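Side-chain contacts in uncharacterized protein (Leptospirillum rubarum, PDB 3O2I), which is of unknown function, belongs to the uncharacterised DUF6840 family and forms an assembly of two chains: residues B[51-54]-B[55-59]; B[73-76]-B[77-80]. All blocks are in the same frame, centred on the assembly; numbering follows the deposited sequence.

Contact 1 (B[51-54]-B[55-59]); sequences WTED and EFYNL
Thr52 and Glu55 grip each other at the start of helix 53-63. Thr52 OG1 accepts from Glu55 N at 3.0 Å, a nearly straight bond with an N-H...O angle of 169°. In return Thr52 N gives its hydrogen to Glu55 OE1 at 2.9 Å. This is a capping box with Thr52 as N-cap. The carboxylate oxygen is met on its anti side, slightly out of the carboxylate plane. Glu55 can reach back because its CG lies anti to its own carbonyl carbon (chi1 -78°) and the chain then runs extended. The Thr52 methyl CG2 rests 3.2 Å from the same OE1.

Trp51 lies next to the cap. Leu59 CD1 sits over one face of its six-membered ring, 4.0 Å from the centroid, in a CH-pi contact. Glu55 CB lies at the edge of this indole. On another side of the helix, Glu53 CG meets Tyr57 CE1 at 3.8 Å, carboxylate and ring planes 60° apart.

Further out, Phe89 stacks on Trp51, and the hydroxyl of Tyr30 is hydrogen-bonded to Trp51 N. Gln96 NE2 of the second subunit hydrogen-bonds to both Trp51 O and Glu53 OE1, and Phe116 of that subunit stacks on Tyr57.

Replacing Glu55 by alanine removes the carboxylate, which is likely to leave Thr52 N without its mate and the turn before the helix freer to move. The box pairs an amide on each side of the helix start with a side-chain oxygen. The Glu55 carboxylate, close to the helix N-terminus, is likely to be favoured in its charged form.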
loop_
_atom_site.group_PDB
_atom_site.type_symbol
_atom_site.label_atom_id
_atom_site.label_comp_id
_atom_site.label_asym_id
_atom_site.label_seq_id
_atom_site.Cartn_x
_atom_site.Cartn_y
_atom_site.Cartn_z
ATOM N N TRP B 51 -1.912 3.075 -14.650
ATOM C CA TRP B 51 -2.080 1.975 -15.584
ATOM C C TRP B 51 -3.417 1.347 -15.256
ATOM O O TRP B 51 -3.671 1.033 -14.092
ATOM C CB TRP B 51 -0.981 0.931 -15.394
ATOM C CG TRP B 51 0.421 1.423 -15.602
ATOM C CD1 TRP B 51 1.173 2.143 -14.721
ATOM C CD2 TRP B 51 1.250 1.207 -16.757
ATOM N NE1 TRP B 51 2.414 2.402 -15.262
ATOM C CE2 TRP B 51 2.486 1.835 -16.506
ATOM C CE3 TRP B 51 1.063 0.550 -17.977
ATOM C CZ2 TRP B 51 3.530 1.830 -17.438
ATOM C CZ3 TRP B 51 2.104 0.540 -18.899
ATOM C CH2 TRP B 51 3.321 1.178 -18.623
ATOM N N THR B 52 -4.276 1.181 -16.259
ATOM C CA THR B 52 -5.535 0.456 -16.080
ATOM C C THR B 52 -5.235 -0.964 -15.574
ATOM O O THR B 52 -4.100 -1.429 -15.663
ATOM C CB THR B 52 -6.304 0.329 -17.407
ATOM O OG1 THR B 52 -5.749 -0.752 -18.155
ATOM C CG2 THR B 52 -6.206 1.623 -18.239
ATOM N N GLU B 53 -6.241 -1.653 -15.046
ATOM C CA GLU B 53 -6.024 -3.014 -14.554
ATOM C C GLU B 53 -5.585 -3.942 -15.702
ATOM O O GLU B 53 -4.671 -4.756 -15.547
ATOM C CB GLU B 53 -7.276 -3.563 -13.847
ATOM C CG GLU B 53 -7.022 -4.781 -12.920
ATOM C CD GLU B 53 -6.403 -4.403 -11.559
ATOM O OE1 GLU B 53 -6.105 -3.203 -11.339
ATOM O OE2 GLU B 53 -6.225 -5.311 -10.706
ATOM N N ASP B 54 -6.221 -3.805 -16.858
ATOM C CA ASP B 54 -5.854 -4.626 -18.020
ATOM C C ASP B 54 -4.424 -4.381 -18.491
ATOM O O ASP B 54 -3.697 -5.323 -18.799
ATOM C CB ASP B 54 -6.842 -4.420 -19.159
ATOM C CG ASP B 54 -8.142 -5.130 -18.912
ATOM O OD1 ASP B 54 -8.203 -5.893 -17.926
ATOM O OD2 ASP B 54 -9.096 -4.932 -19.692
ATOM N N GLU B 55 -4.017 -3.119 -18.527
ATOM C CA GLU B 55 -2.640 -2.778 -18.867
ATOM C C GLU B 55 -1.682 -3.429 -17.870
ATOM O O GLU B 55 -0.648 -3.982 -18.250
ATOM C CB GLU B 55 -2.459 -1.255 -18.873
ATOM C CG GLU B 55 -3.005 -0.559 -20.129
ATOM C CD GLU B 55 -2.923 0.958 -20.029
ATOM O OE1 GLU B 55 -3.055 1.503 -18.906
ATOM O OE2 GLU B 55 -2.722 1.602 -21.071
ATOM N N PHE B 56 -2.044 -3.358 -16.591
ATOM C CA PHE B 56 -1.268 -3.969 -15.510
ATOM C C PHE B 56 -1.063 -5.478 -15.727
ATOM O O PHE B 56 0.069 -5.963 -15.690
ATOM C CB PHE B 56 -1.954 -3.679 -14.164
ATOM C CG PHE B 56 -1.152 -4.077 -12.953
ATOM C CD1 PHE B 56 0.215 -4.264 -13.033
ATOM C CD2 PHE B 56 -1.781 -4.244 -11.714
ATOM C CE1 PHE B 56 0.947 -4.637 -11.918
ATOM C CE2 PHE B 56 -1.058 -4.606 -10.601
ATOM C CZ PHE B 56 0.310 -4.802 -10.696
ATOM N N TYR B 57 -2.150 -6.214 -15.960
ATOM C CA TYR B 57 -2.057 -7.643 -16.282
ATOM C C TYR B 57 -1.192 -7.910 -17.515
ATOM O O TYR B 57 -0.368 -8.820 -17.510
ATOM C CB TYR B 57 -3.443 -8.262 -16.473
ATOM C CG TYR B 57 -4.088 -8.707 -15.182
ATOM C CD1 TYR B 57 -4.885 -7.840 -14.444
ATOM C CD2 TYR B 57 -3.893 -9.992 -14.696
ATOM C CE1 TYR B 57 -5.475 -8.245 -13.253
ATOM C CE2 TYR B 57 -4.483 -10.410 -13.512
ATOM C CZ TYR B 57 -5.269 -9.532 -12.793
ATOM O OH TYR B 57 -5.851 -9.938 -11.617
ATOM N N ASN B 58 -1.385 -7.114 -18.564
ATOM C CA ASN B 58 -0.568 -7.213 -19.778
ATOM C C ASN B 58 0.932 -7.019 -19.553
ATOM O O ASN B 58 1.753 -7.617 -20.252
ATOM C CB ASN B 58 -1.064 -6.237 -20.843
ATOM C CG ASN B 58 -2.229 -6.792 -21.641
ATOM O OD1 ASN B 58 -2.090 -7.791 -22.352
ATOM N ND2 ASN B 58 -3.386 -6.149 -21.529
ATOM N N LEU B 59 1.284 -6.181 -18.579
ATOM C CA LEU B 59 2.681 -6.005 -18.200
ATOM C C LEU B 59 3.311 -7.311 -17.710
ATOM O O LEU B 59 4.486 -7.567 -17.973
ATOM C CB LEU B 59 2.819 -4.929 -17.119
ATOM C CG LEU B 59 2.692 -3.492 -17.615
ATOM C CD1 LEU B 59 2.831 -2.517 -16.458
ATOM C CD2 LEU B 59 3.739 -3.210 -18.683
#

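Contact 2 (B[73-76]-B[77-80]); sequences HLQI and LEVS
Gln75 and Val79 stand one turn apart on helix 72-87, which packs with one side on the antiparallel sheet. Their side chains cross at about a right angle. The Gln75 chain leaves with CG anti to its backbone N (chi1 174°) and bends at chi2, which brings OE1 to 4.0 Å from Val79 CG2. The same methyl lies 3.6 Å from Gln75 O. Glu78 comes to this carbonyl with its CB, 3.3 Å from Gln75 O, and its chain runs extended beyond CG. Both polar ends are held by the loop just before the helix, through hydrogen bonds from Gln75 NE2 to Ser68 O and between Glu78 OE1 and Ser68 OG.

Ile76 and Ser80 follow another line of the helix. Both touch Ile43 of strand 41-47, while Ile76 and Val79 reach Leu32 of strand 28-35. Leu77 is on the exposed side, its CB 3.3 Å from Leu74 O. Its CG lies 4.2 Å from Ile76 CG2.

Gln75 O takes Val79 N at 3.0 Å and, weakly, Glu78 N. Ser80 N gives its hydrogen to Ile76 O at 3.0 Å, with an N-H...O angle of 170°.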
loop_
_atom_site.group_PDB
_atom_site.type_symbol
_atom_site.label_atom_id
_atom_site.label_comp_id
_atom_site.label_asym_id
_atom_site.label_seq_id
_atom_site.Cartn_x
_atom_site.Cartn_y
_atom_site.Cartn_z
ATOM N N HIS B 73 6.233 -17.863 -6.218
ATOM C CA HIS B 73 7.048 -17.368 -5.108
ATOM C C HIS B 73 8.454 -16.918 -5.534
ATOM O O HIS B 73 9.087 -16.110 -4.848
ATOM C CB HIS B 73 7.100 -18.376 -3.947
ATOM C CG HIS B 73 7.952 -19.579 -4.215
ATOM N ND1 HIS B 73 9.257 -19.679 -3.779
ATOM C CD2 HIS B 73 7.682 -20.738 -4.860
ATOM C CE1 HIS B 73 9.753 -20.846 -4.149
ATOM N NE2 HIS B 73 8.819 -21.508 -4.806
ATOM N N LEU B 74 8.936 -17.428 -6.665
ATOM C CA LEU B 74 10.213 -16.973 -7.211
ATOM C C LEU B 74 10.006 -16.078 -8.432
ATOM O O LEU B 74 10.728 -15.092 -8.629
ATOM C CB LEU B 74 11.116 -18.158 -7.571
ATOM C CG LEU B 74 11.541 -19.096 -6.435
ATOM C CD1 LEU B 74 12.315 -20.304 -6.966
ATOM C CD2 LEU B 74 12.353 -18.346 -5.387
ATOM N N GLN B 75 9.016 -16.423 -9.251
ATOM C CA GLN B 75 8.726 -15.654 -10.457
ATOM C C GLN B 75 8.339 -14.211 -10.138
ATOM O O GLN B 75 8.673 -13.298 -10.890
ATOM C CB GLN B 75 7.613 -16.328 -11.265
ATOM C CG GLN B 75 7.140 -15.526 -12.467
ATOM C CD GLN B 75 8.000 -15.750 -13.693
ATOM O OE1 GLN B 75 7.950 -14.977 -14.653
ATOM N NE2 GLN B 75 8.785 -16.823 -13.675
ATOM N N ILE B 76 7.637 -14.005 -9.024
ATOM C CA ILE B 76 7.202 -12.663 -8.643
ATOM C C ILE B 76 8.392 -11.721 -8.599
ATOM O O ILE B 76 8.310 -10.588 -9.064
ATOM C CB ILE B 76 6.454 -12.638 -7.297
ATOM C CG1 ILE B 76 5.838 -11.255 -7.061
ATOM C CG2 ILE B 76 7.378 -13.024 -6.138
ATOM C CD1 ILE B 76 4.915 -11.191 -5.845
ATOM N N LEU B 77 9.505 -12.213 -8.064
ATOM C CA LEU B 77 10.748 -11.451 -7.996
ATOM C C LEU B 77 11.207 -10.999 -9.376
ATOM O O LEU B 77 11.733 -9.894 -9.539
ATOM C CB LEU B 77 11.847 -12.287 -7.339
ATOM C CG LEU B 77 11.590 -12.713 -5.897
ATOM C CD1 LEU B 77 12.762 -13.524 -5.368
ATOM C CD2 LEU B 77 11.325 -11.486 -5.009
ATOM N N GLU B 78 10.999 -11.863 -10.369
ATOM C CA GLU B 78 11.464 -11.595 -11.727
ATOM C C GLU B 78 10.587 -10.559 -12.426
ATOM O O GLU B 78 11.094 -9.632 -13.052
ATOM C CB GLU B 78 11.542 -12.901 -12.545
ATOM C CG GLU B 78 12.317 -14.016 -11.840
ATOM C CD GLU B 78 12.915 -15.036 -12.803
ATOM O OE1 GLU B 78 12.902 -16.248 -12.478
ATOM O OE2 GLU B 78 13.397 -14.628 -13.883
ATOM N N VAL B 79 9.274 -10.724 -12.315
ATOM C CA VAL B 79 8.315 -9.754 -12.837
ATOM C C VAL B 79 8.576 -8.344 -12.270
ATOM O O VAL B 79 8.589 -7.347 -13.004
ATOM C CB VAL B 79 6.874 -10.192 -12.498
ATOM C CG1 VAL B 79 5.876 -9.095 -12.856
ATOM C CG2 VAL B 79 6.542 -11.503 -13.208
ATOM N N SER B 80 8.780 -8.270 -10.959
ATOM C CA SER B 80 9.132 -7.006 -10.312
ATOM C C SER B 80 10.351 -6.369 -10.982
ATOM O O SER B 80 10.324 -5.191 -11.354
ATOM C CB SER B 80 9.405 -7.227 -8.824
ATOM O OG SER B 80 9.820 -6.020 -8.193
#

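Contact 1 comes first along the chain, at the start of helix 53-63; contact 2 follows in the early turns of helix 72-87. The two helices are consecutive. The centres of the contacts lie about 17 Å apart and their nearest atoms about 6 Å, so they do not touch. The helices themselves meet: Leu59 packs on Leu83 and His87. Contact 2 also faces strands 28-35 and 41-47 of the sheet, while contact 1 reaches Tyr30 on the first of these. Both lie within the DUF6840 range. Both touch the second subunit, contact 1 through more residues than contact 2, so the helices that pack on the sheet also contribute to the contact between the chains.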